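Local coordinates for protein TBC1 domain family member 22A (Homo sapiens, PDB 2QFZ) that may act as a GTPase-activating protein for Rab-family proteins, through the all-helical Rab-GAP TBC domain contained in this fragment, at residues Lys197-Asp200 against Gly201-Asp204; Asn205-Phe208 against Ala209-Ile213. All blocks are in the same frame, centred on the assembly; numbering follows the deposited sequence.

Interaction 1: residues Lys197-Asp200 against Gly201-Asp204; sequences KLLD and GIQD
L198 and I202 meet because their first torsions aim both chains at the same buried spot: L198 has CG trans to its own nitrogen (chi1 -172°), while I202 places CG1 between its backbone nitrogen and carbonyl carbon (chi1 64°) and then runs on extended to CD1. The two methyl ends touch at 3.5 Å, L198 CD2 against I202 CD1, with the side chains crossing at a slant. L199 adds a looser apolar flank, its CD2 lying 4.4 Å from I202 CG1.

The backbone between them still turns tightly. G201 N donates to L198 O at 3.2 Å, and I202 N donates to L199 O at 3.0 Å. In both, the partners are three positions apart in sequence, so these are i to i+3 bonds of a tightened turn and not the i to i+4 pattern of an alpha helix; G201 N stays 3.5 Å from K197 O, without a qualifying bond.

On the exposed side Q203 folds back over the turn. Its side chain leaves beside the backbone nitrogen and is extended beyond CG, which delivers NE2 to D200 O at 3.2 Å. This bond is nearly straight (160° at the hydrogen) and is planar at both ends: the donor lies in the carbonyl plane on a lone pair of D200 O, and the acceptor lies in the amide plane of Q203. A water accepts from Q203 N and reaches D200 O only weakly.

The turn thus follows the last part of helix 181-200 and leads into the loop to helix 211-227, while its buried leucines face helix 150-162, L198 resting on L153 and F157 and L199 on I150 and L153.

Interaction 2: residues Asn205-Phe208 against Ala209-Ile213; sequences NYTF and AQPGI
Q210 folds back to the carbonyl of N205, and this is the tight part of the contact. Its NE2 donates to N205 O at only 2.6 Å, almost straight at the hydrogen (171°), approaching almost in line with the carbonyl bond and with the acceptor in the amide plane. CB and CG of Q210 also lie against the same oxygen, each at 3.2 Å, so one carbonyl is bonded by the amide and packed against by the stem of a single side chain. NE2 has a second acceptor, OD1 of N251, and two partners should fix the rotation of the amide.

I213 packs against N205. Its first torsion (chi1 -56°) turns CG1 toward N205 and the second carries CD1 on to 3.6 Å from N205 CG, the two side chains crossing near a right angle. N205 CB also lies over one face of the Y206 ring, offset toward the rim. Y206 CD1 comes within 3.6 Å of Q210 NE2, at an oblique approach, and its hydroxyl is hydrogen-bonded to N251 O.

The outer side is looser. F208 and A209 are exposed, and their side chains approach only to 4.2 Å, between F208 CD2 and A209 CB. At its edge, the partly exposed T207 meets exposed P211, with OG1 at 3.5 Å from P211 CD. Here the backbone supplies the order: Q210 N donates to T207 O at 2.8 Å.

That bond closes a type II beta turn over T207-Q210, with A209 at the third position in a left-handed conformation (phi 74°). Q210 is at once the last residue of the turn and the N-cap position of helix 211-227, a type II turn running directly into an N-cap within the all-helical TBC domain.

How the interactions relate
Interaction 1 comes first along the chain and interaction 2 continues directly from it, so 197-213 form one uninterrupted connection from the last part of helix 181-200 to the start of helix 211-227. Their centres are 11 Å apart, on the same side of the chain's centre. The contacts between them include a probable backbone hydrogen bond of 2.8 Å between D204 O and G212 N, packing of D204 O against P211 CD at 3.3 Å, and packing of L199 CD2 against Y206 CE2 at 3.7 Å. Both lie within the Rab-GAP TBC range, where the segment joins two consecutive helices and is tied across by the D204-G212 bond.

Interaction 1: residues Lys197-Asp200 against Gly201-Asp204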
loop_
_atom_site.group_PDB
_atom_site.type_symbol
_atom_site.label_atom_id
_atom_site.label_comp_id
_atom_site.label_asym_id
_atom_site.label_seq_id
_atom_site.Cartn_x
_atom_site.Cartn_y
_atom_site.Cartn_z
ATOM N N LYS A 197 8.247 6.478 -4.008
ATOM C CA LYS A 197 9.094 5.319 -4.144
ATOM C C LYS A 197 8.266 4.032 -4.440
ATOM O O LYS A 197 8.581 3.257 -5.351
ATOM C CB LYS A 197 9.917 5.176 -2.851
ATOM C CG LYS A 197 11.339 4.817 -3.044
ATOM C CD LYS A 197 12.213 6.056 -3.171
ATOM C CE LYS A 197 13.660 5.694 -3.547
ATOM N NZ LYS A 197 14.423 6.881 -4.115
ATOM N N LEU A 198 7.226 3.806 -3.649
ATOM C CA LEU A 198 6.223 2.786 -3.960
ATOM C C LEU A 198 5.735 2.897 -5.423
ATOM O O LEU A 198 5.741 1.930 -6.149
ATOM C CB LEU A 198 5.051 2.930 -3.006
ATOM C CG LEU A 198 3.948 1.847 -3.024
ATOM C CD1 LEU A 198 2.959 2.047 -1.844
ATOM C CD2 LEU A 198 3.142 1.865 -4.325
ATOM N N LEU A 199 5.339 4.088 -5.854
ATOM C CA LEU A 199 4.792 4.263 -7.194
ATOM C C LEU A 199 5.794 4.075 -8.317
ATOM O O LEU A 199 5.418 3.607 -9.402
ATOM C CB LEU A 199 4.102 5.617 -7.328
ATOM C CG LEU A 199 2.806 5.733 -6.535
ATOM C CD1 LEU A 199 2.464 7.191 -6.250
ATOM C CD2 LEU A 199 1.690 5.071 -7.342
ATOM N N ASP A 200 7.058 4.435 -8.077
ATOM C CA ASP A 200 8.127 4.191 -9.034
ATOM C C ASP A 200 8.386 2.694 -9.364
ATOM O O ASP A 200 8.980 2.404 -10.394
ATOM C CB ASP A 200 9.456 4.822 -8.569
ATOM C CG ASP A 200 9.488 6.344 -8.730
ATOM O OD1 ASP A 200 8.709 6.917 -9.580
ATOM O OD2 ASP A 200 10.307 6.970 -7.988
ATOM N N GLY A 201 7.965 1.759 -8.507
ATOM C CA GLY A 201 7.998 0.345 -8.875
ATOM C C GLY A 201 6.747 -0.184 -9.573
ATOM O O GLY A 201 6.711 -1.345 -9.980
ATOM N N ILE A 202 5.702 0.624 -9.696
ATOM C CA ILE A 202 4.459 0.161 -10.412
ATOM C C ILE A 202 3.997 1.185 -11.442
ATOM O O ILE A 202 2.802 1.492 -11.588
ATOM C CB ILE A 202 3.323 -0.248 -9.417
ATOM C CG1 ILE A 202 2.840 0.965 -8.562
ATOM C CG2 ILE A 202 3.778 -1.425 -8.530
ATOM C CD1 ILE A 202 1.910 0.623 -7.406
ATOM N N GLN A 203 4.967 1.684 -12.196
ATOM C CA GLN A 203 4.769 2.852 -13.080
ATOM C C GLN A 203 3.708 2.659 -14.140
ATOM O O GLN A 203 2.979 3.591 -14.451
ATOM C CB GLN A 203 6.081 3.219 -13.790
ATOM C CG GLN A 203 7.088 3.702 -12.859
ATOM C CD GLN A 203 8.200 4.462 -13.513
ATOM O OE1 GLN A 203 8.000 5.175 -14.504
ATOM N NE2 GLN A 203 9.387 4.327 -12.958
ATOM N N ASP A 204 3.646 1.450 -14.688
ATOM C CA ASP A 204 2.696 1.124 -15.771
ATOM C C ASP A 204 1.231 0.948 -15.300
ATOM O O ASP A 204 0.316 0.884 -16.120
ATOM C CB ASP A 204 3.165 -0.139 -16.527
ATOM C CG ASP A 204 3.385 -1.337 -15.613
ATOM O OD1 ASP A 204 3.417 -1.174 -14.362
ATOM O OD2 ASP A 204 3.559 -2.457 -16.152
HETATM O O HOH W 1 7.849 0.346 -12.911
#

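Interaction 2: residues Asn205-Phe208 against Ala209-Ile213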
loop_
_atom_site.group_PDB
_atom_site.type_symbol
_atom_site.label_atom_id
_atom_site.label_comp_id
_atom_site.label_asym_id
_atom_site.label_seq_id
_atom_site.Cartn_x
_atom_site.Cartn_y
_atom_site.Cartn_z
ATOM N N ASN A 205 1.028 0.870 -13.987
ATOM C CA ASN A 205 -0.343 0.791 -13.417
ATOM C C ASN A 205 -1.181 2.011 -13.663
ATOM O O ASN A 205 -2.400 1.917 -13.626
ATOM C CB ASN A 205 -0.309 0.540 -11.893
ATOM C CG ASN A 205 -0.008 -0.889 -11.546
ATOM O OD1 ASN A 205 0.377 -1.664 -12.406
ATOM N ND2 ASN A 205 -0.199 -1.249 -10.277
ATOM N N TYR A 206 -0.535 3.153 -13.903
ATOM C CA TYR A 206 -1.209 4.450 -13.855
ATOM C C TYR A 206 -0.971 5.373 -15.065
ATOM O O TYR A 206 -1.497 6.472 -15.089
ATOM C CB TYR A 206 -0.882 5.175 -12.546
ATOM C CG TYR A 206 -1.234 4.347 -11.317
ATOM C CD1 TYR A 206 -2.577 4.066 -10.998
ATOM C CD2 TYR A 206 -0.253 3.815 -10.503
ATOM C CE1 TYR A 206 -2.906 3.272 -9.877
ATOM C CE2 TYR A 206 -0.583 3.036 -9.377
ATOM C CZ TYR A 206 -1.902 2.786 -9.077
ATOM O OH TYR A 206 -2.202 2.002 -8.006
ATOM N N THR A 207 -0.246 4.898 -16.065
ATOM C CA THR A 207 -0.232 5.555 -17.342
ATOM C C THR A 207 -1.590 5.402 -18.088
ATOM O O THR A 207 -2.533 4.742 -17.587
ATOM C CB THR A 207 1.018 5.136 -18.170
ATOM O OG1 THR A 207 1.090 3.694 -18.341
ATOM C CG2 THR A 207 2.270 5.635 -17.447
ATOM N N PHE A 208 -1.697 6.087 -19.232
ATOM C CA PHE A 208 -2.883 6.066 -20.109
ATOM C C PHE A 208 -3.398 4.647 -20.367
ATOM O O PHE A 208 -2.663 3.799 -20.888
ATOM C CB PHE A 208 -2.541 6.742 -21.451
ATOM C CG PHE A 208 -3.734 7.015 -22.314
ATOM C CD1 PHE A 208 -4.574 8.074 -22.030
ATOM C CD2 PHE A 208 -4.020 6.209 -23.399
ATOM C CE1 PHE A 208 -5.674 8.326 -22.806
ATOM C CE2 PHE A 208 -5.124 6.454 -24.191
ATOM C CZ PHE A 208 -5.954 7.510 -23.901
ATOM N N ALA A 209 -4.654 4.383 -19.990
ATOM C CA ALA A 209 -5.255 3.053 -20.171
ATOM C C ALA A 209 -4.732 2.000 -19.195
ATOM O O ALA A 209 -5.056 0.810 -19.334
ATOM C CB ALA A 209 -5.036 2.546 -21.623
ATOM N N GLN A 210 -3.889 2.426 -18.259
ATOM C CA GLN A 210 -3.408 1.618 -17.137
ATOM C C GLN A 210 -2.987 0.192 -17.492
ATOM O O GLN A 210 -3.527 -0.756 -16.919
ATOM C CB GLN A 210 -4.490 1.578 -16.062
ATOM C CG GLN A 210 -4.827 2.944 -15.498
ATOM C CD GLN A 210 -5.558 2.853 -14.196
ATOM O OE1 GLN A 210 -6.734 3.188 -14.107
ATOM N NE2 GLN A 210 -4.876 2.382 -13.180
ATOM N N PRO A 211 -2.018 0.044 -18.431
ATOM C CA PRO A 211 -1.652 -1.270 -18.957
ATOM C C PRO A 211 -0.984 -2.194 -17.966
ATOM O O PRO A 211 -0.934 -3.373 -18.210
ATOM C CB PRO A 211 -0.694 -0.935 -20.129
ATOM C CG PRO A 211 -0.129 0.385 -19.788
ATOM C CD PRO A 211 -1.211 1.120 -19.050
ATOM N N GLY A 212 -0.432 -1.655 -16.878
ATOM C CA GLY A 212 0.081 -2.470 -15.809
ATOM C C GLY A 212 -1.040 -3.232 -15.134
ATOM O O GLY A 212 -0.849 -4.348 -14.727
ATOM N N ILE A 213 -2.215 -2.628 -15.020
ATOM C CA ILE A 213 -3.299 -3.255 -14.283
ATOM C C ILE A 213 -3.821 -4.468 -15.070
ATOM O O ILE A 213 -3.910 -5.532 -14.531
ATOM C CB ILE A 213 -4.450 -2.318 -13.971
ATOM C CG1 ILE A 213 -3.964 -1.071 -13.191
ATOM C CG2 ILE A 213 -5.493 -3.063 -13.172
ATOM C CD1 ILE A 213 -3.557 -1.381 -11.797
#